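Local coordinates for protein fructose-bisphosphate aldolase (Thermus caldophilus, PDB 2FJK) that is a TIM-barrel protein of the class II fructose-bisphosphate aldolase family and binds 1,3-dihydroxyacetonephosphate in a pocket at the ends of its barrel strands and in the loops that follow, at residues Thr153-Arg159 / Arg196-Val201; Arg135-Ile139 / Val172-His178; Thr61-Val65 / Arg93-Thr97; Ala76-Gly82 / Phe96-Asp102. One frame throughout, in Å; residues are numbered along the deposited sequence.

Interaction 4 is the deeply buried one, joining two parallel barrel strands through backbone hydrogen bonds and carrying D80 and H81 into the ligand pocket. Interaction 3 shares F96 and T97 with it and lies further out, where helix 50-68 meets the end of helix 85-93 through side-chain packing and one long salt bridge. Interaction 1 is likewise a partly buried contact of outer helices, but its middle is apolar. It touches interaction 2 through T153 and A173, a probable hydrogen bond. Interaction 2 joins two loops by side-chain packing, mainly of L136, and by two bridging waters, and its H178 lies against H81 of interaction 4, both contacts reaching 1,3-dihydroxyacetonephosphate.

Interaction 1. Residues Thr153-Arg159 / Arg196-Val201; sequences TNPEEAR and RIAKLV
This is an apolar helix-helix contact on the outer layer of the TIM barrel, where the start of helix 155-164 packs beside the end of helix 191-200. P155, A158, I197, L200 and V201 carry it. The short axes of 155-159 and 196-200 pass 8.4 Å apart at a crossing angle of -29°, so the two run nearly alongside each other. P155, in the first turn, brings the helices closest: its ring crosses the I197 side chain at about a right angle, with CB 3.7 Å from I197 CG1, while its CG faces R196 CB. I197 is divided between two neighbours. Its CG1 branch runs on to CD1, which reaches T153 CB at 3.8 Å, and its CG2 branch meets A158 CB at 3.7 Å. T153 turns CB and its methyl to I197 CD1, while OG1 is hydrogen-bonded to L133 O and A173 N. L200 projects towards the first helix, its CD1 3.8 Å from P155 CB. The solvent side is bordered by E156, whose chain bends at chi2 to bring its carboxylate over L200 CD1, and by R159, whose guanidinium has L200 CB at its edge, in plane. At the inner end, V201 CG2 lies anti to its own carbonyl carbon and rests against both A158 CB and R159 N, 3.6 Å from each.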
loop_
_atom_site.group_PDB
_atom_site.type_symbol
_atom_site.label_atom_id
_atom_site.label_comp_id
_atom_site.label_asym_id
_atom_site.label_seq_id
_atom_site.Cartn_x
_atom_site.Cartn_y
_atom_site.Cartn_z
ATOM N N THR A 153 32.276 -16.420 -19.810
ATOM C CA THR A 153 32.957 -15.909 -18.630
ATOM C C THR A 153 34.301 -16.561 -18.341
ATOM O O THR A 153 34.438 -17.784 -18.389
ATOM C CB THR A 153 32.084 -16.090 -17.376
ATOM O OG1 THR A 153 30.782 -15.546 -17.621
ATOM C CG2 THR A 153 32.712 -15.380 -16.182
ATOM N N ASN A 154 35.288 -15.727 -18.033
ATOM C CA ASN A 154 36.625 -16.189 -17.691
ATOM C C ASN A 154 36.711 -16.078 -16.165
ATOM O O ASN A 154 36.592 -14.983 -15.610
ATOM C CB ASN A 154 37.672 -15.286 -18.347
ATOM C CG ASN A 154 39.086 -15.579 -17.867
ATOM O OD1 ASN A 154 39.658 -16.630 -18.162
ATOM N ND2 ASN A 154 39.654 -14.643 -17.119
ATOM N N PRO A 155 36.911 -17.208 -15.469
ATOM C CA PRO A 155 37.002 -17.218 -14.005
ATOM C C PRO A 155 37.826 -16.102 -13.360
ATOM O O PRO A 155 37.295 -15.327 -12.563
ATOM C CB PRO A 155 37.532 -18.624 -13.692
ATOM C CG PRO A 155 38.144 -19.088 -14.986
ATOM C CD PRO A 155 37.202 -18.545 -16.012
ATOM N N GLU A 156 39.111 -16.012 -13.692
ATOM C CA GLU A 156 39.957 -14.971 -13.115
ATOM C C GLU A 156 39.291 -13.613 -13.236
ATOM O O GLU A 156 39.264 -12.836 -12.284
ATOM C CB GLU A 156 41.318 -14.923 -13.811
ATOM C CG GLU A 156 42.369 -15.815 -13.191
ATOM C CD GLU A 156 41.939 -17.259 -13.128
ATOM O OE1 GLU A 156 41.270 -17.719 -14.083
ATOM O OE2 GLU A 156 42.280 -17.936 -12.132
ATOM N N GLU A 157 38.769 -13.327 -14.422
ATOM C CA GLU A 157 38.093 -12.058 -14.661
ATOM C C GLU A 157 36.898 -11.933 -13.731
ATOM O O GLU A 157 36.600 -10.853 -13.228
ATOM C CB GLU A 157 37.602 -11.970 -16.106
ATOM C CG GLU A 157 38.663 -11.613 -17.119
ATOM C CD GLU A 157 38.080 -11.436 -18.506
ATOM O OE1 GLU A 157 37.063 -10.718 -18.630
ATOM O OE2 GLU A 157 38.640 -12.006 -19.471
ATOM N N ALA A 158 36.214 -13.051 -13.518
ATOM C CA ALA A 158 35.038 -13.081 -12.662
ATOM C C ALA A 158 35.350 -12.594 -11.248
ATOM O O ALA A 158 34.680 -11.694 -10.737
ATOM C CB ALA A 158 34.461 -14.498 -12.618
ATOM N N ARG A 159 36.360 -13.185 -10.616
ATOM C CA ARG A 159 36.732 -12.788 -9.260
ATOM C C ARG A 159 37.038 -11.300 -9.201
ATOM O O ARG A 159 36.555 -10.586 -8.320
ATOM C CB ARG A 159 37.964 -13.559 -8.786
ATOM C CG ARG A 159 38.445 -13.134 -7.402
ATOM C CD ARG A 159 39.856 -13.617 -7.122
ATOM N NE ARG A 159 39.977 -15.069 -7.214
ATOM C CZ ARG A 159 41.083 -15.745 -6.917
ATOM N NH1 ARG A 159 42.170 -15.102 -6.507
ATOM N NH2 ARG A 159 41.103 -17.067 -7.031
ATOM N N ARG A 196 35.297 -23.773 -12.462
ATOM C CA ARG A 196 36.437 -22.894 -12.174
ATOM C C ARG A 196 35.986 -21.552 -11.613
ATOM O O ARG A 196 36.552 -21.039 -10.650
ATOM C CB ARG A 196 37.257 -22.623 -13.439
ATOM C CG ARG A 196 37.995 -23.815 -14.016
ATOM C CD ARG A 196 38.856 -23.356 -15.188
ATOM N NE ARG A 196 39.590 -24.444 -15.826
ATOM C CZ ARG A 196 40.401 -24.282 -16.868
ATOM N NH1 ARG A 196 40.582 -23.075 -17.390
ATOM N NH2 ARG A 196 41.040 -25.324 -17.384
ATOM N N ILE A 197 34.970 -20.977 -12.244
ATOM C CA ILE A 197 34.436 -19.685 -11.831
ATOM C C ILE A 197 33.890 -19.754 -10.405
ATOM O O ILE A 197 34.059 -18.819 -9.620
ATOM C CB ILE A 197 33.333 -19.230 -12.815
ATOM C CG1 ILE A 197 33.887 -19.274 -14.242
ATOM C CG2 ILE A 197 32.880 -17.814 -12.496
ATOM C CD1 ILE A 197 32.846 -19.180 -15.329
ATOM N N ALA A 198 33.251 -20.872 -10.071
ATOM C CA ALA A 198 32.684 -21.057 -8.738
ATOM C C ALA A 198 33.788 -21.133 -7.696
ATOM O O ALA A 198 33.658 -20.589 -6.597
ATOM C CB ALA A 198 31.828 -22.327 -8.698
ATOM N N LYS A 199 34.880 -21.803 -8.052
ATOM C CA LYS A 199 36.017 -21.950 -7.152
ATOM C C LYS A 199 36.666 -20.613 -6.834
ATOM O O LYS A 199 37.329 -20.461 -5.808
ATOM C CB LYS A 199 37.052 -22.905 -7.748
ATOM C CG LYS A 199 36.524 -24.306 -8.010
ATOM C CD LYS A 199 37.649 -25.262 -8.366
ATOM C CE LYS A 199 37.122 -26.662 -8.629
ATOM N NZ LYS A 199 38.213 -27.610 -8.979
ATOM N N LEU A 200 36.476 -19.637 -7.712
ATOM C CA LEU A 200 37.070 -18.324 -7.505
ATOM C C LEU A 200 36.051 -17.287 -7.051
ATOM O O LEU A 200 36.408 -16.274 -6.449
ATOM C CB LEU A 200 37.754 -17.854 -8.794
ATOM C CG LEU A 200 38.761 -18.830 -9.419
ATOM C CD1 LEU A 200 39.580 -18.106 -10.485
ATOM C CD2 LEU A 200 39.686 -19.386 -8.340
ATOM N N VAL A 201 34.780 -17.543 -7.337
ATOM C CA VAL A 201 33.722 -16.620 -6.955
ATOM C C VAL A 201 32.747 -17.302 -6.009
ATOM O O VAL A 201 31.905 -18.097 -6.431
ATOM C CB VAL A 201 32.959 -16.105 -8.192
ATOM C CG1 VAL A 201 31.936 -15.059 -7.776
ATOM C CG2 VAL A 201 33.941 -15.519 -9.196
#

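Interaction 2. Residues Arg135-Ile139 / Val172-His178; sequences RLAGI and VAIGTSH. With 13P (1,3-dihydroxyacetonephosphate), chain E.
Segments 135-139 and 172-178 lie close along their backbones, L136 opposite A173 and G138 opposite G175, but no direct hydrogen bond joins them. L136 is the centre of an inverse gamma turn, with only a weak A137 N to R135 O bond, and G175 takes a positive phi of 123°. Two waters fill in for the missing bonds. One donates to L136 O and accepts from H178 N (2.9 Å). The other is gripped by three groups, donating to A137 O and T176 O and accepting from G175 N, also at 2.9 Å. Among the side chains, L136 does most: CD2 lies against T176 OG1 (3.4 Å), the two side chains pointing the same way, while CD1 approaches H178 NE2 obliquely at 3.9 Å. The T176 hydroxyl is held by H208 O. A173 CB packs against R135 O at 3.3 Å. Turned by a chi1 of -57°, with CG anti to its carbonyl carbon, H178 sends ND1 to the ligand, donating to O1 of 1,3-dihydroxyacetonephosphate at 3.0 Å. Such an arrangement belongs to the loops that follow the strands of a TIM barrel and wall its ligand pocket.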
loop_
_atom_site.group_PDB
_atom_site.type_symbol
_atom_site.label_atom_id
_atom_site.label_comp_id
_atom_site.label_asym_id
_atom_site.label_seq_id
_atom_site.Cartn_x
_atom_site.Cartn_y
_atom_site.Cartn_z
ATOM N N ARG A 135 29.223 -12.723 -22.617
ATOM C CA ARG A 135 27.984 -12.624 -23.373
ATOM C C ARG A 135 27.232 -13.943 -23.380
ATOM O O ARG A 135 27.825 -14.999 -23.590
ATOM C CB ARG A 135 28.286 -12.200 -24.805
ATOM C CG ARG A 135 27.061 -11.892 -25.637
ATOM C CD ARG A 135 27.084 -10.447 -26.083
ATOM N NE ARG A 135 28.378 -10.098 -26.664
ATOM C CZ ARG A 135 28.664 -8.919 -27.206
ATOM N NH1 ARG A 135 27.745 -7.963 -27.247
ATOM N NH2 ARG A 135 29.871 -8.695 -27.709
ATOM N N LEU A 136 25.924 -13.878 -23.156
ATOM C CA LEU A 136 25.093 -15.077 -23.140
ATOM C C LEU A 136 24.831 -15.564 -24.552
ATOM O O LEU A 136 23.758 -15.345 -25.110
ATOM C CB LEU A 136 23.756 -14.813 -22.443
ATOM C CG LEU A 136 23.718 -14.811 -20.915
ATOM C CD1 LEU A 136 22.306 -14.482 -20.458
ATOM C CD2 LEU A 136 24.145 -16.162 -20.382
ATOM N N ALA A 137 25.827 -16.221 -25.127
ATOM C CA ALA A 137 25.710 -16.753 -26.469
ATOM C C ALA A 137 26.079 -18.225 -26.422
ATOM O O ALA A 137 26.949 -18.632 -25.646
ATOM C CB ALA A 137 26.647 -16.004 -27.412
ATOM N N GLY A 138 25.405 -19.025 -27.238
ATOM C CA GLY A 138 25.706 -20.442 -27.265
ATOM C C GLY A 138 27.019 -20.686 -27.987
ATOM O O GLY A 138 27.515 -19.811 -28.697
ATOM N N ILE A 139 27.586 -21.872 -27.794
ATOM C CA ILE A 139 28.838 -22.255 -28.437
ATOM C C ILE A 139 28.897 -23.760 -28.630
ATOM O O ILE A 139 28.417 -24.523 -27.793
ATOM C CB ILE A 139 30.081 -21.821 -27.612
ATOM C CG1 ILE A 139 29.790 -21.920 -26.115
ATOM C CG2 ILE A 139 30.502 -20.425 -28.006
ATOM C CD1 ILE A 139 29.610 -23.330 -25.604
ATOM N N VAL A 172 26.660 -15.816 -15.079
ATOM C CA VAL A 172 27.768 -16.297 -15.896
ATOM C C VAL A 172 27.374 -16.791 -17.280
ATOM O O VAL A 172 26.248 -17.235 -17.506
ATOM C CB VAL A 172 28.538 -17.425 -15.171
ATOM C CG1 VAL A 172 29.005 -16.927 -13.807
ATOM C CG2 VAL A 172 27.654 -18.659 -15.023
ATOM N N ALA A 173 28.324 -16.705 -18.204
ATOM C CA ALA A 173 28.124 -17.143 -19.588
ATOM C C ALA A 173 28.828 -18.480 -19.804
ATOM O O ALA A 173 30.057 -18.534 -19.893
ATOM C CB ALA A 173 28.686 -16.099 -20.551
ATOM N N ILE A 174 28.058 -19.555 -19.898
ATOM C CA ILE A 174 28.659 -20.869 -20.078
ATOM C C ILE A 174 27.992 -21.727 -21.135
ATOM O O ILE A 174 28.081 -22.956 -21.082
ATOM C CB ILE A 174 28.655 -21.651 -18.765
ATOM C CG1 ILE A 174 27.213 -21.835 -18.270
ATOM C CG2 ILE A 174 29.500 -20.919 -17.742
ATOM C CD1 ILE A 174 27.103 -22.616 -16.972
ATOM N N GLY A 175 27.318 -21.086 -22.082
ATOM C CA GLY A 175 26.669 -21.836 -23.135
ATOM C C GLY A 175 25.178 -21.643 -23.305
ATOM O O GLY A 175 24.615 -22.186 -24.255
ATOM N N THR A 176 24.532 -20.901 -22.400
ATOM C CA THR A 176 23.087 -20.651 -22.500
ATOM C C THR A 176 22.802 -19.363 -23.273
ATOM O O THR A 176 23.696 -18.530 -23.461
ATOM C CB THR A 176 22.426 -20.499 -21.112
ATOM O OG1 THR A 176 22.931 -19.322 -20.478
ATOM C CG2 THR A 176 22.723 -21.700 -20.232
ATOM N N SER A 177 21.555 -19.206 -23.720
ATOM C CA SER A 177 21.135 -18.023 -24.461
ATOM C C SER A 177 19.606 -17.967 -24.463
ATOM O O SER A 177 18.948 -19.006 -24.353
ATOM C CB SER A 177 21.680 -18.069 -25.896
ATOM O OG SER A 177 20.997 -19.022 -26.699
ATOM N N HIS A 178 19.042 -16.759 -24.586
ATOM C CA HIS A 178 17.584 -16.571 -24.564
ATOM C C HIS A 178 16.856 -17.099 -25.801
ATOM O O HIS A 178 17.464 -17.345 -26.845
ATOM C CB HIS A 178 17.226 -15.083 -24.415
ATOM C CG HIS A 178 17.804 -14.425 -23.202
ATOM N ND1 HIS A 178 17.585 -14.888 -21.922
ATOM C CD2 HIS A 178 18.587 -13.327 -23.075
ATOM C CE1 HIS A 178 18.211 -14.104 -21.060
ATOM N NE2 HIS A 178 18.825 -13.151 -21.734
HETATM P P 13P E . 14.684 -17.717 -21.590
HETATM O O1P 13P E . 14.197 -17.052 -22.967
HETATM O O2P 13P E . 15.621 -18.930 -21.984
HETATM O O3P 13P E . 13.442 -18.246 -20.810
HETATM O O1 13P E . 15.459 -16.599 -20.736
HETATM C C1 13P E . 15.356 -16.630 -19.314
HETATM C C2 13P E . 16.396 -15.659 -18.816
HETATM O O2 13P E . 17.554 -15.762 -19.213
HETATM C C3 13P E . 16.027 -14.552 -17.829
HETATM O O3 13P E . 17.142 -13.697 -17.602
HETATM O O HOH W 1 20.790 -14.560 -25.276
HETATM O O HOH W 2 26.649 -18.371 -22.700
#

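Interaction 3. Residues Thr61-Val65 / Arg93-Thr97; sequences TRMVV and REGFT
The charged pair here is R62 and E94, which meet over a face rather than end to end. The R62 chain folds at chi2 and chi3 (-60° and 57°), bringing its guanidinium under E94 OE1, which stands 3.7 Å above the plane near its centre. With the two flat groups 38° apart and NH2 3.8 Å from OE1, this is a long salt bridge of charges alone, with no N-H aimed at the oxygen. Packing supplies the rest. T61 crosses E94 obliquely, CB 3.7 Å from E94 CG. T61 CG2 abuts the edge of the F96 ring in its plane, 3.7 Å from CE1, and the T61 hydroxyl turns to G57 O within its own helix. V65 CG2 closes on the backbone at E94 O (3.3 Å). Backbone bonds shape the second segment: F96 N reaches A91 O and G95 N reaches L92 O, with G95 at positive phi. Just before the turn, R93 NH1 bonds F96 O of the second subunit, which places this turn at a subunit interface. The arrangement is a Schellman motif ending helix 85-93, packed on helix 50-68 where the chain turns into barrel strand 98-101.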
loop_
_atom_site.group_PDB
_atom_site.type_symbol
_atom_site.label_atom_id
_atom_site.label_comp_id
_atom_site.label_asym_id
_atom_site.label_seq_id
_atom_site.Cartn_x
_atom_site.Cartn_y
_atom_site.Cartn_z
ATOM N N THR A 61 4.297 -3.101 -11.301
ATOM C CA THR A 61 5.295 -2.953 -10.249
ATOM C C THR A 61 4.689 -2.880 -8.863
ATOM O O THR A 61 5.198 -3.506 -7.937
ATOM C CB THR A 61 6.200 -1.704 -10.463
ATOM O OG1 THR A 61 5.392 -0.535 -10.655
ATOM C CG2 THR A 61 7.100 -1.906 -11.663
ATOM N N ARG A 62 3.608 -2.118 -8.718
ATOM C CA ARG A 62 2.944 -1.973 -7.421
ATOM C C ARG A 62 2.380 -3.308 -6.959
ATOM O O ARG A 62 2.505 -3.675 -5.790
ATOM C CB ARG A 62 1.807 -0.946 -7.500
ATOM C CG ARG A 62 2.224 0.481 -7.910
ATOM C CD ARG A 62 3.227 1.094 -6.946
ATOM N NE ARG A 62 4.416 0.254 -6.831
ATOM C CZ ARG A 62 5.410 0.460 -5.976
ATOM N NH1 ARG A 62 5.378 1.494 -5.143
ATOM N NH2 ARG A 62 6.431 -0.384 -5.946
HETATM N N MSE A 63 1.759 -4.030 -7.887
HETATM C CA MSE A 63 1.173 -5.324 -7.583
HETATM C C MSE A 63 2.221 -6.373 -7.196
HETATM O O MSE A 63 2.034 -7.114 -6.232
HETATM C CB MSE A 63 0.378 -5.831 -8.782
HETATM C CG MSE A 63 -0.231 -7.202 -8.551
HETATM SE SE MSE A 63 -0.987 -7.954 -10.135
HETATM C CE MSE A 63 -2.816 -7.485 -9.869
ATOM N N VAL A 64 3.316 -6.433 -7.947
ATOM C CA VAL A 64 4.365 -7.408 -7.667
ATOM C C VAL A 64 5.008 -7.203 -6.284
ATOM O O VAL A 64 5.223 -8.171 -5.551
ATOM C CB VAL A 64 5.442 -7.384 -8.777
ATOM C CG1 VAL A 64 6.612 -8.251 -8.393
ATOM C CG2 VAL A 64 4.842 -7.895 -10.081
ATOM N N VAL A 65 5.314 -5.957 -5.925
ATOM C CA VAL A 65 5.903 -5.682 -4.615
ATOM C C VAL A 65 4.875 -6.132 -3.574
ATOM O O VAL A 65 5.188 -6.917 -2.679
ATOM C CB VAL A 65 6.215 -4.178 -4.429
ATOM C CG1 VAL A 65 6.915 -3.945 -3.078
ATOM C CG2 VAL A 65 7.093 -3.689 -5.573
ATOM N N ARG A 93 13.073 2.952 -7.347
ATOM C CA ARG A 93 11.908 3.786 -7.088
ATOM C C ARG A 93 10.622 2.966 -6.976
ATOM O O ARG A 93 9.719 3.326 -6.222
ATOM C CB ARG A 93 11.745 4.794 -8.219
ATOM C CG ARG A 93 10.460 5.624 -8.165
ATOM C CD ARG A 93 10.525 6.669 -7.073
ATOM N NE ARG A 93 9.461 7.660 -7.221
ATOM C CZ ARG A 93 9.290 8.706 -6.416
ATOM N NH1 ARG A 93 10.113 8.906 -5.398
ATOM N NH2 ARG A 93 8.292 9.550 -6.631
ATOM N N GLU A 94 10.539 1.877 -7.735
ATOM C CA GLU A 94 9.351 1.035 -7.709
ATOM C C GLU A 94 9.435 -0.093 -6.677
ATOM O O GLU A 94 8.641 -1.030 -6.713
ATOM C CB GLU A 94 9.102 0.418 -9.085
ATOM C CG GLU A 94 8.325 1.313 -10.036
ATOM C CD GLU A 94 7.621 2.450 -9.321
ATOM O OE1 GLU A 94 7.743 2.537 -8.082
ATOM O OE2 GLU A 94 6.950 3.252 -10.001
ATOM N N GLY A 95 10.400 -0.009 -5.765
ATOM C CA GLY A 95 10.507 -1.012 -4.711
ATOM C C GLY A 95 11.172 -2.359 -4.953
ATOM O O GLY A 95 11.046 -3.256 -4.119
ATOM N N PHE A 96 11.874 -2.521 -6.071
ATOM C CA PHE A 96 12.542 -3.783 -6.343
ATOM C C PHE A 96 13.570 -4.020 -5.245
ATOM O O PHE A 96 14.168 -3.077 -4.724
ATOM C CB PHE A 96 13.218 -3.753 -7.716
ATOM C CG PHE A 96 12.246 -3.798 -8.872
ATOM C CD1 PHE A 96 11.039 -3.103 -8.818
ATOM C CD2 PHE A 96 12.554 -4.506 -10.028
ATOM C CE1 PHE A 96 10.154 -3.111 -9.902
ATOM C CE2 PHE A 96 11.679 -4.521 -11.119
ATOM C CZ PHE A 96 10.479 -3.824 -11.057
ATOM N N THR A 97 13.769 -5.287 -4.901
ATOM C CA THR A 97 14.700 -5.649 -3.841
ATOM C C THR A 97 16.061 -6.100 -4.363
ATOM O O THR A 97 16.972 -6.399 -3.586
ATOM C CB THR A 97 14.091 -6.748 -2.971
ATOM O OG1 THR A 97 13.839 -7.905 -3.774
ATOM C CG2 THR A 97 12.785 -6.259 -2.371
#

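Interaction 4. Residues Ala76-Gly82 / Phe96-Asp102; sequences AVHLDHG and FTSVMID. With 13P (1,3-dihydroxyacetonephosphate), chain E.
V77 O is gripped by two amides of the neighbouring segment, T97 N at 3.0 Å and, weakly, S98 N. The V77 amide in turn donates to T97 OG1 (3.1 Å, 160°), a hydroxyl also bonded to V3 O. Further along, L79 N donates to S98 O at 3.1 Å. The register then shifts by one residue, and G82 makes the second set: its O accepts from D102 N at 2.8 Å, and its N donates to M100 O (2.6 Å) from above the carbonyl plane. V77 CG1 lies over the middle of the F96 ring, a CH-pi contact of 4.0 Å to the centroid, while L79 N comes to the edge of that ring. M100, a selenomethionine, has CG anti to its backbone N (chi1 -178°) and runs beside D80, its bent end setting CE 3.6 Å from D80 CA; its selenium approaches the H81 ring obliquely. D80 OD1 accepts from O3 of 1,3-dihydroxyacetonephosphate at 3.1 Å. The two strands form a beta-alpha-beta crossover through helix 85-93, on which L79 and V99 pack; V77 and F96 rest against helix 50-68, and S98, V99 and M100 against strand 128-133.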
loop_
_atom_site.group_PDB
_atom_site.type_symbol
_atom_site.label_atom_id
_atom_site.label_comp_id
_atom_site.label_asym_id
_atom_site.label_seq_id
_atom_site.Cartn_x
_atom_site.Cartn_y
_atom_site.Cartn_z
ATOM N N ALA A 76 11.629 -12.455 -3.822
ATOM C CA ALA A 76 12.470 -11.331 -4.224
ATOM C C ALA A 76 11.932 -10.791 -5.544
ATOM O O ALA A 76 11.445 -11.553 -6.380
ATOM C CB ALA A 76 13.920 -11.780 -4.400
ATOM N N VAL A 77 12.014 -9.477 -5.718
ATOM C CA VAL A 77 11.567 -8.822 -6.942
ATOM C C VAL A 77 12.811 -8.212 -7.620
ATOM O O VAL A 77 13.356 -7.216 -7.143
ATOM C CB VAL A 77 10.528 -7.733 -6.610
ATOM C CG1 VAL A 77 10.095 -7.006 -7.875
ATOM C CG2 VAL A 77 9.314 -8.377 -5.907
ATOM N N HIS A 78 13.262 -8.836 -8.717
ATOM C CA HIS A 78 14.459 -8.399 -9.453
ATOM C C HIS A 78 14.199 -7.745 -10.810
ATOM O O HIS A 78 13.266 -8.120 -11.517
ATOM C CB HIS A 78 15.405 -9.583 -9.694
ATOM C CG HIS A 78 16.004 -10.156 -8.450
ATOM N ND1 HIS A 78 17.241 -10.764 -8.437
ATOM C CD2 HIS A 78 15.535 -10.232 -7.181
ATOM C CE1 HIS A 78 17.511 -11.185 -7.213
ATOM N NE2 HIS A 78 16.492 -10.875 -6.432
ATOM N N LEU A 79 15.057 -6.792 -11.176
ATOM C CA LEU A 79 14.946 -6.079 -12.446
ATOM C C LEU A 79 15.294 -6.966 -13.651
ATOM O O LEU A 79 14.497 -7.102 -14.565
ATOM C CB LEU A 79 15.832 -4.829 -12.440
ATOM C CG LEU A 79 16.119 -4.146 -13.789
ATOM C CD1 LEU A 79 14.821 -3.792 -14.506
ATOM C CD2 LEU A 79 16.955 -2.891 -13.553
ATOM N N ASP A 80 16.473 -7.569 -13.676
ATOM C CA ASP A 80 16.810 -8.436 -14.812
ATOM C C ASP A 80 17.245 -7.680 -16.089
ATOM O O ASP A 80 16.430 -7.079 -16.803
ATOM C CB ASP A 80 15.613 -9.354 -15.129
ATOM C CG ASP A 80 15.959 -10.473 -16.096
ATOM O OD1 ASP A 80 16.986 -11.149 -15.876
ATOM O OD2 ASP A 80 15.196 -10.688 -17.065
ATOM N N HIS A 81 18.545 -7.717 -16.351
ATOM C CA HIS A 81 19.126 -7.085 -17.525
ATOM C C HIS A 81 18.745 -5.616 -17.681
ATOM O O HIS A 81 18.217 -5.211 -18.721
ATOM C CB HIS A 81 18.722 -7.868 -18.777
ATOM C CG HIS A 81 19.213 -9.283 -18.784
ATOM N ND1 HIS A 81 18.414 -10.349 -19.137
ATOM C CD2 HIS A 81 20.421 -9.807 -18.470
ATOM C CE1 HIS A 81 19.108 -11.470 -19.038
ATOM N NE2 HIS A 81 20.328 -11.168 -18.636
ATOM N N GLY A 82 19.005 -4.826 -16.643
ATOM C CA GLY A 82 18.713 -3.407 -16.713
ATOM C C GLY A 82 19.626 -2.845 -17.787
ATOM O O GLY A 82 20.786 -3.240 -17.873
ATOM N N PHE A 96 11.874 -2.521 -6.071
ATOM C CA PHE A 96 12.542 -3.783 -6.343
ATOM C C PHE A 96 13.570 -4.020 -5.245
ATOM O O PHE A 96 14.168 -3.077 -4.724
ATOM C CB PHE A 96 13.218 -3.753 -7.716
ATOM C CG PHE A 96 12.246 -3.798 -8.872
ATOM C CD1 PHE A 96 11.039 -3.103 -8.818
ATOM C CD2 PHE A 96 12.554 -4.506 -10.028
ATOM C CE1 PHE A 96 10.154 -3.111 -9.902
ATOM C CE2 PHE A 96 11.679 -4.521 -11.119
ATOM C CZ PHE A 96 10.479 -3.824 -11.057
ATOM N N THR A 97 13.769 -5.287 -4.901
ATOM C CA THR A 97 14.700 -5.649 -3.841
ATOM C C THR A 97 16.061 -6.100 -4.363
ATOM O O THR A 97 16.972 -6.399 -3.586
ATOM C CB THR A 97 14.091 -6.748 -2.971
ATOM O OG1 THR A 97 13.839 -7.905 -3.774
ATOM C CG2 THR A 97 12.785 -6.259 -2.371
ATOM N N SER A 98 16.183 -6.139 -5.686
ATOM C CA SER A 98 17.426 -6.523 -6.339
ATOM C C SER A 98 17.406 -6.020 -7.780
ATOM O O SER A 98 16.422 -6.205 -8.507
ATOM C CB SER A 98 17.585 -8.038 -6.337
ATOM O OG SER A 98 16.800 -8.647 -5.317
ATOM N N VAL A 99 18.490 -5.371 -8.186
ATOM C CA VAL A 99 18.579 -4.852 -9.535
ATOM C C VAL A 99 19.746 -5.464 -10.271
ATOM O O VAL A 99 20.650 -6.058 -9.672
ATOM C CB VAL A 99 18.757 -3.333 -9.554
ATOM C CG1 VAL A 99 17.565 -2.666 -8.896
ATOM C CG2 VAL A 99 20.059 -2.957 -8.860
HETATM N N MSE A 100 19.725 -5.294 -11.584
HETATM C CA MSE A 100 20.762 -5.839 -12.425
HETATM C C MSE A 100 21.029 -4.925 -13.596
HETATM O O MSE A 100 20.104 -4.477 -14.282
HETATM C CB MSE A 100 20.330 -7.201 -12.944
HETATM C CG MSE A 100 21.362 -7.879 -13.784
HETATM SE SE MSE A 100 20.574 -9.384 -14.623
HETATM C CE MSE A 100 19.547 -10.083 -13.138
ATOM N N ILE A 101 22.302 -4.644 -13.815
ATOM C CA ILE A 101 22.707 -3.807 -14.917
ATOM C C ILE A 101 23.460 -4.732 -15.864
ATOM O O ILE A 101 24.309 -5.518 -15.439
ATOM C CB ILE A 101 23.631 -2.666 -14.430
ATOM C CG1 ILE A 101 24.119 -1.843 -15.617
ATOM C CG2 ILE A 101 24.803 -3.243 -13.640
ATOM C CD1 ILE A 101 23.024 -1.085 -16.329
ATOM N N ASP A 102 23.125 -4.667 -17.144
ATOM C CA ASP A 102 23.798 -5.504 -18.119
ATOM C C ASP A 102 24.721 -4.690 -19.019
ATOM O O ASP A 102 24.275 -3.990 -19.928
ATOM C CB ASP A 102 22.779 -6.272 -18.962
ATOM C CG ASP A 102 23.435 -7.106 -20.053
ATOM O OD1 ASP A 102 24.573 -7.587 -19.847
ATOM O OD2 ASP A 102 22.802 -7.293 -21.113
HETATM P P 13P E . 14.684 -17.717 -21.590
HETATM O O1P 13P E . 14.197 -17.052 -22.967
HETATM O O2P 13P E . 15.621 -18.930 -21.984
HETATM O O3P 13P E . 13.442 -18.246 -20.810
HETATM O O1 13P E . 15.459 -16.599 -20.736
HETATM C C1 13P E . 15.356 -16.630 -19.314
HETATM C C2 13P E . 16.396 -15.659 -18.816
HETATM O O2 13P E . 17.554 -15.762 -19.213
HETATM C C3 13P E . 16.027 -14.552 -17.829
HETATM O O3 13P E . 17.142 -13.697 -17.602
#